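Long-range contacts in Mgp-operon protein 3 (PDB 6RJ1), which probably serves in host-cell adhesion of the human pathogen Mycoplasma pneumoniae as the membrane protein P40/P90, whose extracellular domain probably takes part in recognising sugars on host cells: residues 161-166 with 229-234; 165-170 with 653-658; 177-182 with 225-230; 448-453 with 474-479; 533-538 with 557-562. All coordinates share one frame; numbering follows the deposited sequence.

How the interactions relate
Interactions 1, 2, 3 and 5 all reach one mixed sheet, while interaction 4 packs a helix on a separate one. Strand 165-167 is the common element of interactions 1 and 2, whose centres lie about 11 Å apart: it pairs with 229-230 on one edge and with 650-654 on the other. Interaction 3, about 10 Å from interaction 2 centre to centre, continues from strand 229-230, and Tyr229 OH stands 2.7 Å from Asn655 OD1 between them. Interaction 5 continues the sheet past 653-658, where Asn655 N approaches Gly558 O at 2.7 Å. Interaction 4 joins it through Ser475 N, 3.0 Å from Tyr538 O. Interactions 3 and 4 do not touch, their nearest atoms being about 8 Å apart.

Interaction 1 (161-166 with 229-234)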
# COMPACT_ATOMS: atom_id res chain seq x y z
N LEU A 161 -5.27 -13.68 14.14
CA LEU A 161 -4.77 -12.50 14.82
C LEU A 161 -3.88 -12.81 16.01
O LEU A 161 -2.96 -12.05 16.30
CB LEU A 161 -5.92 -11.56 15.20
CG LEU A 161 -6.74 -10.99 14.02
CD1 LEU A 161 -8.00 -10.33 14.51
CD2 LEU A 161 -5.91 -10.05 13.15
N GLN A 162 -4.12 -13.95 16.66
CA GLN A 162 -3.32 -14.41 17.80
C GLN A 162 -1.88 -14.70 17.39
O GLN A 162 -0.96 -14.43 18.16
CB GLN A 162 -3.93 -15.67 18.42
CG GLN A 162 -5.16 -15.41 19.25
CD GLN A 162 -5.42 -16.58 20.17
OE1 GLN A 162 -5.09 -16.55 21.35
NE2 GLN A 162 -6.04 -17.62 19.63
N ASP A 163 -1.69 -15.23 16.17
CA ASP A 163 -0.39 -15.59 15.63
C ASP A 163 0.13 -14.64 14.57
O ASP A 163 1.27 -14.81 14.12
CB ASP A 163 -0.42 -17.03 15.10
CG ASP A 163 -0.27 -18.11 16.15
OD1 ASP A 163 0.32 -17.82 17.23
OD2 ASP A 163 -0.73 -19.26 15.89
N LEU A 164 -0.68 -13.65 14.16
CA LEU A 164 -0.30 -12.69 13.12
C LEU A 164 0.96 -11.90 13.46
O LEU A 164 1.09 -11.35 14.56
CB LEU A 164 -1.46 -11.75 12.77
CG LEU A 164 -1.22 -10.79 11.59
CD1 LEU A 164 -1.34 -11.51 10.26
CD2 LEU A 164 -2.17 -9.63 11.65
N LEU A 165 1.86 -11.85 12.48
CA LEU A 165 3.13 -11.14 12.51
C LEU A 165 3.07 -10.01 11.49
O LEU A 165 2.66 -10.25 10.35
CB LEU A 165 4.25 -12.11 12.13
CG LEU A 165 5.22 -12.57 13.21
CD1 LEU A 165 4.52 -12.93 14.50
CD2 LEU A 165 6.01 -13.75 12.73
N VAL A 166 3.41 -8.78 11.89
CA VAL A 166 3.43 -7.62 10.99
C VAL A 166 4.85 -7.05 10.97
O VAL A 166 5.45 -6.83 12.03
CB VAL A 166 2.37 -6.53 11.33
CG1 VAL A 166 2.33 -5.45 10.25
CG2 VAL A 166 0.98 -7.14 11.52
N TYR A 229 9.39 -8.34 12.88
CA TYR A 229 8.07 -8.89 12.63
C TYR A 229 7.50 -8.99 14.02
O TYR A 229 8.14 -9.55 14.92
CB TYR A 229 8.14 -10.27 11.97
CG TYR A 229 8.39 -10.20 10.48
CD1 TYR A 229 7.35 -9.97 9.59
CD2 TYR A 229 9.68 -10.34 9.97
CE1 TYR A 229 7.58 -9.89 8.21
CE2 TYR A 229 9.92 -10.27 8.60
CZ TYR A 229 8.87 -10.05 7.72
OH TYR A 229 9.12 -9.98 6.37
N ARG A 230 6.36 -8.34 14.26
CA ARG A 230 5.82 -8.35 15.61
C ARG A 230 4.35 -8.76 15.66
O ARG A 230 3.61 -8.59 14.69
CB ARG A 230 6.04 -6.98 16.31
CG ARG A 230 7.49 -6.57 16.54
CD ARG A 230 8.13 -7.27 17.72
NE ARG A 230 9.52 -6.87 17.94
CZ ARG A 230 10.57 -7.48 17.38
NH1 ARG A 230 11.80 -7.04 17.63
NH2 ARG A 230 10.40 -8.51 16.57
N LYS A 231 3.94 -9.30 16.82
CA LYS A 231 2.56 -9.67 17.10
C LYS A 231 1.78 -8.39 17.43
O LYS A 231 2.38 -7.35 17.72
CB LYS A 231 2.48 -10.69 18.24
CG LYS A 231 2.87 -12.11 17.82
CD LYS A 231 2.27 -13.15 18.77
CE LYS A 231 2.39 -14.53 18.19
NZ LYS A 231 1.70 -15.54 19.03
N LEU A 232 0.45 -8.45 17.35
CA LEU A 232 -0.46 -7.34 17.57
C LEU A 232 -0.19 -6.53 18.86
O LEU A 232 -0.21 -5.30 18.81
CB LEU A 232 -1.91 -7.87 17.54
CG LEU A 232 -2.77 -7.57 16.30
CD1 LEU A 232 -1.97 -7.52 15.01
CD2 LEU A 232 -3.90 -8.55 16.19
N ASN A 233 0.09 -7.22 19.97
CA ASN A 233 0.37 -6.60 21.27
C ASN A 233 1.87 -6.30 21.50
O ASN A 233 2.23 -5.70 22.52
CB ASN A 233 -0.22 -7.42 22.42
CG ASN A 233 -1.73 -7.41 22.41
OD1 ASN A 233 -2.37 -6.37 22.56
ND2 ASN A 233 -2.32 -8.57 22.21
N GLU A 234 2.72 -6.72 20.55
CA GLU A 234 4.16 -6.45 20.60
C GLU A 234 4.40 -5.08 19.97
O GLU A 234 3.50 -4.53 19.33
CB GLU A 234 4.95 -7.55 19.85
CG GLU A 234 5.15 -8.83 20.65
CD GLU A 234 5.76 -10.01 19.92
OE1 GLU A 234 5.96 -9.93 18.68
OE2 GLU A 234 6.03 -11.03 20.59
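Val166 and Arg230 form an antiparallel hydrogen-bonded pair where two short strands, 165-167 and 229-230, meet in a mixed sheet of this adhesin, whose MgpC family is grouped with the beta-propellers. Val166 N donates to Arg230 O at 2.8 Å, and Arg230 N returns a bond to Val166 O, also at 2.8 Å. Beyond the pair, residues 231-234 fold into a type I turn, in which Glu234 OE1 receives Lys231 N at 2.8 Å from above its carboxylate plane. Apolar contacts fill in around the backbone. The two methyls of Leu232 divide their work: CD2 rests on Leu161 CB at 3.8 Å, while CD1 faces Leu164 CD2 at 4.0 Å. The side chains of Leu165 and Tyr229 cross at about a right angle, CG against CB. Lys231 reaches back to residues 162 and 163; its extended chain passes Leu165 CD1 and runs alongside Asp163, pointing the same way. There its ammonium group makes a salt bridge with Asp163 OD1, on the anti lone pair, whereas OD2 is bonded to Ser526 OG, a division that probably fixes the rotation of the carboxylate. The same ammonium, Lys231 NZ, donates to the backbone at Gln162 O, 3.0 Å away.

Interaction 2 (165-170 with 653-658); sequences LVEQPV and LINASP
Glu167 reaches across to the backbone of Ala656 with its carboxylate. Its CG is anti to the backbone N (chi1 -165°) and the chain stays extended, which brings Glu167 OE1 to Ala656 N at 2.9 Å, on the anti side and 21° out of the carboxylate plane. Tyr662 OH also bonds to OE1, and OE2 makes salt bridges with Arg181 and Arg227, so the buried carboxylate is held at both oxygens. Upstream the segments are neighbouring parallel strands of the mixed sheet: Ile654 N donates to Leu165 O at 2.8 Å, and Glu167 N to Ile654 O at 2.9 Å. Leu165 CD2 and Leu653 CD1 meet on one face at 4.1 Å. Past the strands, the Ala656 methyl packs against the extended backbone of 168-169, with CB 3.5 Å from Gln168 O. Val170 turns CG2 to the side of its own backbone N (CG1 being anti, chi1 176°), against Ala656 O at 3.6 Å. A water accepts from Val170 N and donates to Ala656 O.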
# COMPACT_ATOMS: atom_id res chain seq x y z
N LEU A 165 1.86 -11.85 12.48
CA LEU A 165 3.13 -11.14 12.51
C LEU A 165 3.07 -10.01 11.49
O LEU A 165 2.66 -10.25 10.35
CB LEU A 165 4.25 -12.11 12.13
CG LEU A 165 5.22 -12.57 13.21
CD1 LEU A 165 4.52 -12.93 14.50
CD2 LEU A 165 6.01 -13.75 12.73
N VAL A 166 3.41 -8.78 11.89
CA VAL A 166 3.43 -7.62 10.99
C VAL A 166 4.85 -7.05 10.97
O VAL A 166 5.45 -6.83 12.03
CB VAL A 166 2.37 -6.53 11.33
CG1 VAL A 166 2.33 -5.45 10.25
CG2 VAL A 166 0.98 -7.14 11.52
N GLU A 167 5.39 -6.82 9.77
CA GLU A 167 6.72 -6.26 9.58
C GLU A 167 6.73 -4.79 10.00
O GLU A 167 5.76 -4.07 9.74
CB GLU A 167 7.12 -6.37 8.11
CG GLU A 167 8.61 -6.16 7.85
CD GLU A 167 9.00 -5.84 6.42
OE1 GLU A 167 8.10 -5.82 5.55
OE2 GLU A 167 10.21 -5.63 6.18
N GLN A 168 7.86 -4.33 10.60
CA GLN A 168 8.03 -2.92 10.95
C GLN A 168 7.92 -2.08 9.67
O GLN A 168 8.29 -2.58 8.60
CB GLN A 168 9.33 -2.68 11.75
CG GLN A 168 10.63 -2.87 10.98
CD GLN A 168 11.84 -2.64 11.85
OE1 GLN A 168 12.73 -3.48 11.93
NE2 GLN A 168 11.91 -1.49 12.51
N PRO A 169 7.32 -0.86 9.69
CA PRO A 169 7.16 -0.12 8.44
C PRO A 169 8.46 0.21 7.72
O PRO A 169 9.51 0.40 8.35
CB PRO A 169 6.38 1.13 8.86
CG PRO A 169 5.78 0.80 10.17
CD PRO A 169 6.76 -0.11 10.83
N VAL A 170 8.41 0.21 6.38
CA VAL A 170 9.55 0.55 5.54
C VAL A 170 9.62 2.07 5.53
O VAL A 170 8.64 2.74 5.19
CB VAL A 170 9.43 -0.05 4.11
CG1 VAL A 170 10.60 0.39 3.23
CG2 VAL A 170 9.34 -1.58 4.15
N LEU A 653 1.53 -13.90 8.14
CA LEU A 653 2.53 -12.86 8.26
C LEU A 653 2.27 -11.77 7.20
O LEU A 653 2.12 -12.08 6.02
CB LEU A 653 3.92 -13.53 8.07
CG LEU A 653 5.16 -12.65 8.00
CD1 LEU A 653 6.33 -13.35 8.65
CD2 LEU A 653 5.52 -12.31 6.56
N ILE A 654 2.26 -10.49 7.63
CA ILE A 654 2.07 -9.33 6.75
C ILE A 654 3.35 -8.50 6.65
O ILE A 654 3.94 -8.10 7.66
CB ILE A 654 0.82 -8.48 7.13
CG1 ILE A 654 -0.50 -9.32 7.04
CG2 ILE A 654 0.72 -7.20 6.28
CD1 ILE A 654 -1.67 -8.77 7.81
N ASN A 655 3.79 -8.25 5.40
CA ASN A 655 4.93 -7.46 4.99
C ASN A 655 4.48 -6.02 4.77
O ASN A 655 3.42 -5.79 4.20
CB ASN A 655 5.53 -8.03 3.71
CG ASN A 655 6.26 -9.33 3.91
OD1 ASN A 655 6.82 -9.59 4.98
ND2 ASN A 655 6.32 -10.16 2.87
N ALA A 656 5.29 -5.06 5.22
CA ALA A 656 5.00 -3.64 5.10
C ALA A 656 5.37 -3.08 3.70
O ALA A 656 5.76 -1.91 3.59
CB ALA A 656 5.73 -2.88 6.20
N SER A 657 5.19 -3.90 2.64
CA SER A 657 5.54 -3.58 1.25
C SER A 657 4.76 -4.44 0.22
O SER A 657 4.13 -5.43 0.62
CB SER A 657 7.04 -3.80 1.06
OG SER A 657 7.33 -5.16 0.77
N PRO A 658 4.83 -4.14 -1.11
CA PRO A 658 4.10 -4.98 -2.08
C PRO A 658 4.76 -6.33 -2.41
O PRO A 658 4.28 -7.04 -3.31
CB PRO A 658 4.01 -4.07 -3.33
CG PRO A 658 4.53 -2.74 -2.91
CD PRO A 658 5.48 -3.01 -1.81
O HOH W 1 5.64 0.21 5.35

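Interaction 3 (177-182 with 225-230)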
# COMPACT_ATOMS: atom_id res chain seq x y z
N ALA A 177 19.72 -3.71 1.18
CA ALA A 177 20.24 -4.81 2.01
C ALA A 177 19.40 -5.02 3.28
O ALA A 177 19.31 -6.15 3.78
CB ALA A 177 21.69 -4.56 2.37
N GLY A 178 18.77 -3.94 3.75
CA GLY A 178 17.87 -3.97 4.89
C GLY A 178 16.64 -4.80 4.57
O GLY A 178 16.10 -5.45 5.46
N LEU A 179 16.19 -4.82 3.30
CA LEU A 179 15.04 -5.62 2.87
C LEU A 179 15.41 -7.10 2.65
O LEU A 179 14.54 -7.97 2.74
CB LEU A 179 14.39 -5.04 1.60
CG LEU A 179 13.36 -3.90 1.72
CD1 LEU A 179 12.67 -3.83 3.09
CD2 LEU A 179 13.95 -2.59 1.32
N ALA A 180 16.70 -7.38 2.34
CA ALA A 180 17.24 -8.71 2.04
C ALA A 180 17.24 -9.68 3.22
O ALA A 180 17.89 -9.44 4.23
CB ALA A 180 18.64 -8.59 1.45
N ARG A 181 16.52 -10.81 3.08
CA ARG A 181 16.40 -11.87 4.08
C ARG A 181 17.03 -13.13 3.49
O ARG A 181 16.81 -13.43 2.32
CB ARG A 181 14.91 -12.12 4.37
CG ARG A 181 14.38 -11.66 5.74
CD ARG A 181 14.59 -10.19 6.11
NE ARG A 181 13.79 -9.24 5.34
CZ ARG A 181 12.83 -8.47 5.86
NH1 ARG A 181 12.19 -7.59 5.10
NH2 ARG A 181 12.51 -8.58 7.14
N VAL A 182 17.80 -13.89 4.30
CA VAL A 182 18.44 -15.14 3.86
C VAL A 182 17.39 -16.11 3.31
O VAL A 182 16.33 -16.30 3.91
CB VAL A 182 19.37 -15.78 4.94
CG1 VAL A 182 19.95 -17.11 4.46
CG2 VAL A 182 20.49 -14.82 5.33
N LYS A 225 16.64 -13.49 11.59
CA LYS A 225 17.38 -12.23 11.53
C LYS A 225 16.61 -11.20 10.71
O LYS A 225 15.65 -11.56 10.01
CB LYS A 225 18.78 -12.45 10.89
CG LYS A 225 19.73 -13.28 11.74
CD LYS A 225 21.08 -13.45 11.07
CE LYS A 225 22.16 -13.89 12.04
NZ LYS A 225 21.98 -15.29 12.49
N GLY A 226 17.05 -9.95 10.79
CA GLY A 226 16.48 -8.85 10.01
C GLY A 226 15.45 -7.97 10.67
O GLY A 226 15.27 -8.00 11.90
N ARG A 227 14.76 -7.16 9.83
CA ARG A 227 13.68 -6.23 10.19
C ARG A 227 12.65 -6.94 11.06
O ARG A 227 12.33 -8.11 10.82
CB ARG A 227 12.96 -5.66 8.95
CG ARG A 227 13.82 -5.47 7.70
CD ARG A 227 13.78 -4.04 7.17
NE ARG A 227 12.41 -3.59 6.96
CZ ARG A 227 11.91 -2.45 7.42
NH1 ARG A 227 10.65 -2.14 7.21
NH2 ARG A 227 12.69 -1.60 8.08
N ALA A 228 12.16 -6.24 12.08
CA ALA A 228 11.23 -6.80 13.04
C ALA A 228 9.88 -7.17 12.46
O ALA A 228 9.32 -6.45 11.63
CB ALA A 228 11.05 -5.86 14.20
N TYR A 229 9.39 -8.34 12.88
CA TYR A 229 8.07 -8.89 12.63
C TYR A 229 7.50 -8.99 14.02
O TYR A 229 8.14 -9.55 14.92
CB TYR A 229 8.14 -10.27 11.97
CG TYR A 229 8.39 -10.20 10.48
CD1 TYR A 229 7.35 -9.97 9.59
CD2 TYR A 229 9.68 -10.34 9.97
CE1 TYR A 229 7.58 -9.89 8.21
CE2 TYR A 229 9.92 -10.27 8.60
CZ TYR A 229 8.87 -10.05 7.72
OH TYR A 229 9.12 -9.98 6.37
N ARG A 230 6.36 -8.34 14.26
CA ARG A 230 5.82 -8.35 15.61
C ARG A 230 4.35 -8.76 15.66
O ARG A 230 3.61 -8.59 14.69
CB ARG A 230 6.04 -6.98 16.31
CG ARG A 230 7.49 -6.57 16.54
CD ARG A 230 8.13 -7.27 17.72
NE ARG A 230 9.52 -6.87 17.94
CZ ARG A 230 10.57 -7.48 17.38
NH1 ARG A 230 11.80 -7.04 17.63
NH2 ARG A 230 10.40 -8.51 16.57
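Arg181 lies between Arg227 and Tyr229, and the contact rests on packing of these three side chains. The flat group of Arg181 has Tyr229 OH over one face and Arg227 CG over the opposite one; its NH2 comes within 3.4 Å of Tyr229 CE2 and equally within 3.4 Å of Arg227 CG. Guanidinium and phenol planes are inclined at 37°, while the two guanidinium planes stand 74° apart. Arg181 also makes a cation-pi contact with Tyr662. On the helical side, Leu179 lies alongside Arg227, CD1 being 3.9 Å from NE.

Each arginine also has polar partners of its own. Bends at chi2 and chi3 fold Arg181 back on its own segment, where NE donates to Leu179 O at 3.0 Å from above the carbonyl plane. Gly178 O lies at the edge of the Arg227 guanidinium and accepts from Ser244 OG. Arg227 NH2 forms a salt bridge with Glu240, and NH1 donates to Pro169 O.

Electrostatically, the two cations are close, with Arg181 NH1 4.4 Å from Arg227 NE, but both form salt bridges with Glu167 OE2. The arrangement is that of a buried carboxylate gripped by paired arginines, here joining the loop before strand 229-230 to the residues that follow the short helix 176-179.

Interaction 4 (448-453 with 474-479)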
# COMPACT_ATOMS: atom_id res chain seq x y z
N THR A 448 -2.16 -0.67 17.82
CA THR A 448 -2.37 0.77 18.02
C THR A 448 -1.90 1.52 16.77
O THR A 448 -2.61 2.39 16.26
CB THR A 448 -1.62 1.22 19.28
OG1 THR A 448 -2.11 0.48 20.40
CG2 THR A 448 -1.74 2.71 19.54
N GLN A 449 -0.69 1.16 16.27
CA GLN A 449 -0.08 1.76 15.08
C GLN A 449 -0.92 1.52 13.86
O GLN A 449 -1.04 2.41 13.03
CB GLN A 449 1.35 1.25 14.83
CG GLN A 449 2.32 1.40 16.01
CD GLN A 449 2.76 2.81 16.32
OE1 GLN A 449 2.23 3.81 15.81
NE2 GLN A 449 3.75 2.91 17.19
N LEU A 450 -1.53 0.32 13.77
CA LEU A 450 -2.42 -0.03 12.66
C LEU A 450 -3.70 0.80 12.75
O LEU A 450 -4.19 1.24 11.71
CB LEU A 450 -2.72 -1.54 12.60
CG LEU A 450 -1.57 -2.47 12.23
CD1 LEU A 450 -1.91 -3.90 12.57
CD2 LEU A 450 -1.17 -2.33 10.78
N TYR A 451 -4.22 1.06 13.97
CA TYR A 451 -5.41 1.89 14.10
C TYR A 451 -5.13 3.34 13.68
O TYR A 451 -5.86 3.88 12.84
CB TYR A 451 -6.06 1.82 15.50
CG TYR A 451 -7.27 2.73 15.62
CD1 TYR A 451 -8.51 2.34 15.11
CD2 TYR A 451 -7.15 4.01 16.15
CE1 TYR A 451 -9.60 3.20 15.16
CE2 TYR A 451 -8.24 4.88 16.19
CZ TYR A 451 -9.46 4.47 15.70
OH TYR A 451 -10.53 5.32 15.76
N HIS A 452 -4.08 3.95 14.26
CA HIS A 452 -3.66 5.33 13.99
C HIS A 452 -3.36 5.57 12.51
O HIS A 452 -3.79 6.59 11.97
CB HIS A 452 -2.47 5.72 14.86
CG HIS A 452 -2.20 7.19 14.88
ND1 HIS A 452 -1.20 7.74 14.11
CD2 HIS A 452 -2.80 8.17 15.59
CE1 HIS A 452 -1.22 9.03 14.37
NE2 HIS A 452 -2.17 9.34 15.25
N THR A 453 -2.65 4.64 11.84
CA THR A 453 -2.34 4.77 10.41
C THR A 453 -3.57 4.48 9.52
O THR A 453 -3.65 5.04 8.43
CB THR A 453 -1.11 3.93 10.01
OG1 THR A 453 -1.29 2.56 10.39
CG2 THR A 453 0.20 4.47 10.58
N PRO A 474 0.84 -0.66 5.79
CA PRO A 474 -0.32 -1.49 5.41
C PRO A 474 -1.48 -1.37 6.39
O PRO A 474 -1.26 -1.18 7.59
CB PRO A 474 0.26 -2.91 5.37
CG PRO A 474 1.41 -2.87 6.29
CD PRO A 474 2.01 -1.51 6.13
N SER A 475 -2.71 -1.40 5.87
CA SER A 475 -3.93 -1.30 6.65
C SER A 475 -4.77 -2.56 6.48
O SER A 475 -4.93 -3.05 5.36
CB SER A 475 -4.71 -0.04 6.28
OG SER A 475 -5.12 -0.03 4.93
N LEU A 476 -5.27 -3.10 7.60
CA LEU A 476 -6.03 -4.33 7.65
C LEU A 476 -7.55 -4.13 7.61
O LEU A 476 -8.30 -5.10 7.48
CB LEU A 476 -5.61 -5.13 8.90
CG LEU A 476 -4.40 -6.07 8.77
CD1 LEU A 476 -3.08 -5.30 8.58
CD2 LEU A 476 -4.26 -6.94 9.98
N TRP A 477 -8.00 -2.88 7.72
CA TRP A 477 -9.42 -2.55 7.73
C TRP A 477 -9.73 -1.18 7.12
O TRP A 477 -8.82 -0.40 6.85
CB TRP A 477 -9.98 -2.67 9.16
CG TRP A 477 -9.22 -1.85 10.16
CD1 TRP A 477 -9.29 -0.50 10.35
CD2 TRP A 477 -8.24 -2.34 11.09
NE1 TRP A 477 -8.44 -0.12 11.36
CE2 TRP A 477 -7.77 -1.22 11.83
CE3 TRP A 477 -7.73 -3.61 11.40
CZ2 TRP A 477 -6.81 -1.34 12.83
CZ3 TRP A 477 -6.77 -3.73 12.39
CH2 TRP A 477 -6.32 -2.60 13.09
N TYR A 478 -11.03 -0.90 6.90
CA TYR A 478 -11.50 0.36 6.33
C TYR A 478 -12.90 0.67 6.85
O TYR A 478 -13.60 -0.23 7.29
CB TYR A 478 -11.50 0.30 4.79
CG TYR A 478 -12.43 -0.74 4.21
CD1 TYR A 478 -12.05 -2.08 4.15
CD2 TYR A 478 -13.68 -0.39 3.71
CE1 TYR A 478 -12.90 -3.05 3.61
CE2 TYR A 478 -14.54 -1.34 3.17
CZ TYR A 478 -14.14 -2.67 3.11
OH TYR A 478 -14.98 -3.62 2.58
N TRP A 479 -13.31 1.93 6.79
CA TRP A 479 -14.62 2.34 7.29
C TRP A 479 -15.61 2.71 6.20
O TRP A 479 -15.22 3.26 5.18
CB TRP A 479 -14.49 3.52 8.25
CG TRP A 479 -14.10 3.12 9.63
CD1 TRP A 479 -14.95 2.80 10.66
CD2 TRP A 479 -12.77 2.98 10.15
NE1 TRP A 479 -14.23 2.46 11.78
CE2 TRP A 479 -12.89 2.59 11.50
CE3 TRP A 479 -11.49 3.15 9.60
CZ2 TRP A 479 -11.77 2.37 12.31
CZ3 TRP A 479 -10.39 2.93 10.40
CH2 TRP A 479 -10.53 2.54 11.74
O HOH W 2 -4.87 -1.38 9.81
O HOH W 3 -2.83 0.84 8.97
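Leu450 and Tyr451, on successive positions of helix 446-454, pack against the six-membered part of the Trp477 indole. Leu450 CB is 3.8 Å from Trp477 CH2, and Tyr451 CA lies at the ring edge, in its plane, beside Trp477 CZ2. Trp477 has CG placed between its backbone N and carbonyl carbon (chi1 54°), a crowded position that turns the indole toward the helix.

Tyr451 meets a second indole further along the strand. The planes of its ring and the six-membered ring of Trp479 stand at 85° and the approach is oblique; the centroids are 5.8 Å apart, and Tyr451 CE1 reaches Trp479 CH2 at 3.6 Å. The polar ends of both point elsewhere, Tyr451 OH to Leu134 O and Trp479 NE1 to Ala135 O.

The end of Leu450 reaches the start of segment 474-479, its CD2 touching Pro474 O at 3.4 Å and Leu476 CD1 at 4.2 Å. Two waters complete the interface. One lies over the centre of a Trp477 ring face, accepts from Leu476 N at 2.8 Å and gives a weak bond to Leu450 O. The other donates to Thr453 OG1 and to Pro474 O, the latter at 2.9 Å.

The axes of the helix and strand segments approach to 10.0 Å at 37°, and the arrangement is helix-on-sheet packing: tryptophans of strand 477-482, an inner strand of an eight-stranded mixed sheet, pack against one side of helix 446-454.

Interaction 5 (533-538 with 557-562); sequences LTQPAY and AGAVGY
Ala537 O accepts two hydrogen bonds, one from each segment, at the open end of the beta-hairpin formed by strands 538-546 and 549-563. The straighter comes from Gln535 NE2 at 2.8 Å, with an angle of 161° at the hydrogen; it lies in the carbonyl plane, on a lone pair, and close to the plane of the amide itself. The other donor, Ala557 N, arrives from above the carbonyl plane at a longer 3.3 Å. The same amide nitrogen, Gln535 NE2, gives a second, weak bond to Ala557 O at 2.9 Å, bridging the carbonyls of the two segments. This placement follows from the Gln535 chain, which leaves with CG anti to the backbone N (chi1 177°) and then bends at chi2 (59°), folding the amide back over its own loop. On the far side of the amide, OE1 has a weak bond from Lys556 NZ.

Packing around these bonds is made by small groups. Ala537 CB and Ala557 CB face each other at 3.8 Å, and Ala557 CB also approaches Tyr538 N. Ile654 of strand 650-654 also touches Pro536 and Ala537. Further along, the Ala559 methyl sits against the proline ring, its CB 3.6 Å from Pro536 CD and 3.7 Å from Pro536 CG.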
# COMPACT_ATOMS: atom_id res chain seq x y z
N LEU A 533 -10.36 -16.92 4.83
CA LEU A 533 -10.29 -15.48 4.65
C LEU A 533 -9.46 -15.13 3.40
O LEU A 533 -8.79 -16.00 2.84
CB LEU A 533 -9.78 -14.80 5.92
CG LEU A 533 -10.64 -15.01 7.19
CD1 LEU A 533 -9.86 -14.74 8.44
CD2 LEU A 533 -11.93 -14.18 7.16
N THR A 534 -9.57 -13.88 2.92
CA THR A 534 -8.87 -13.46 1.71
C THR A 534 -7.72 -12.49 2.08
O THR A 534 -7.29 -12.46 3.25
CB THR A 534 -9.88 -12.95 0.65
OG1 THR A 534 -9.21 -12.74 -0.60
CG2 THR A 534 -10.64 -11.67 1.07
N GLN A 535 -7.19 -11.74 1.07
CA GLN A 535 -6.10 -10.79 1.23
C GLN A 535 -6.37 -9.81 2.39
O GLN A 535 -7.41 -9.15 2.41
CB GLN A 535 -5.77 -10.08 -0.12
CG GLN A 535 -4.67 -9.00 -0.07
CD GLN A 535 -3.32 -9.45 0.40
OE1 GLN A 535 -2.87 -10.57 0.13
NE2 GLN A 535 -2.63 -8.57 1.10
N PRO A 536 -5.48 -9.80 3.42
CA PRO A 536 -5.74 -8.99 4.61
C PRO A 536 -5.29 -7.53 4.59
O PRO A 536 -5.81 -6.74 5.37
CB PRO A 536 -4.96 -9.74 5.68
CG PRO A 536 -3.74 -10.19 4.94
CD PRO A 536 -4.25 -10.60 3.59
N ALA A 537 -4.26 -7.18 3.82
CA ALA A 537 -3.69 -5.84 3.88
C ALA A 537 -3.43 -5.18 2.55
O ALA A 537 -3.17 -5.86 1.54
CB ALA A 537 -2.42 -5.86 4.72
N TYR A 538 -3.50 -3.84 2.56
CA TYR A 538 -3.26 -2.99 1.41
C TYR A 538 -2.52 -1.72 1.80
O TYR A 538 -2.66 -1.24 2.92
CB TYR A 538 -4.60 -2.65 0.72
CG TYR A 538 -5.31 -3.85 0.12
CD1 TYR A 538 -4.96 -4.34 -1.13
CD2 TYR A 538 -6.28 -4.55 0.85
CE1 TYR A 538 -5.56 -5.48 -1.66
CE2 TYR A 538 -6.88 -5.69 0.34
CZ TYR A 538 -6.53 -6.15 -0.92
OH TYR A 538 -7.14 -7.28 -1.42
N ALA A 557 -0.35 -5.50 -0.10
CA ALA A 557 0.76 -5.70 0.84
C ALA A 557 1.09 -7.21 0.84
O ALA A 557 0.18 -8.03 0.63
CB ALA A 557 0.36 -5.23 2.22
N GLY A 558 2.36 -7.56 1.02
CA GLY A 558 2.79 -8.95 1.06
C GLY A 558 2.18 -9.69 2.23
O GLY A 558 2.34 -9.28 3.37
N ALA A 559 1.40 -10.75 1.96
CA ALA A 559 0.77 -11.55 3.01
C ALA A 559 1.00 -13.03 2.73
O ALA A 559 0.48 -13.60 1.76
CB ALA A 559 -0.71 -11.23 3.12
N VAL A 560 1.84 -13.64 3.55
CA VAL A 560 2.26 -15.03 3.39
C VAL A 560 2.12 -15.84 4.69
O VAL A 560 1.66 -15.31 5.70
CB VAL A 560 3.70 -15.11 2.81
CG1 VAL A 560 3.77 -14.56 1.39
CG2 VAL A 560 4.72 -14.42 3.71
N GLY A 561 2.50 -17.11 4.63
CA GLY A 561 2.48 -18.00 5.78
C GLY A 561 3.84 -18.12 6.44
O GLY A 561 4.85 -17.73 5.85
N TYR A 562 3.88 -18.65 7.66
CA TYR A 562 5.12 -18.89 8.40
C TYR A 562 4.97 -20.11 9.30
O TYR A 562 3.89 -20.33 9.86
CB TYR A 562 5.63 -17.63 9.11
CG TYR A 562 5.02 -17.32 10.46
CD1 TYR A 562 3.92 -16.47 10.58
CD2 TYR A 562 5.61 -17.78 11.64
CE1 TYR A 562 3.39 -16.14 11.82
CE2 TYR A 562 5.07 -17.48 12.88
CZ TYR A 562 3.95 -16.67 12.97
OH TYR A 562 3.43 -16.36 14.21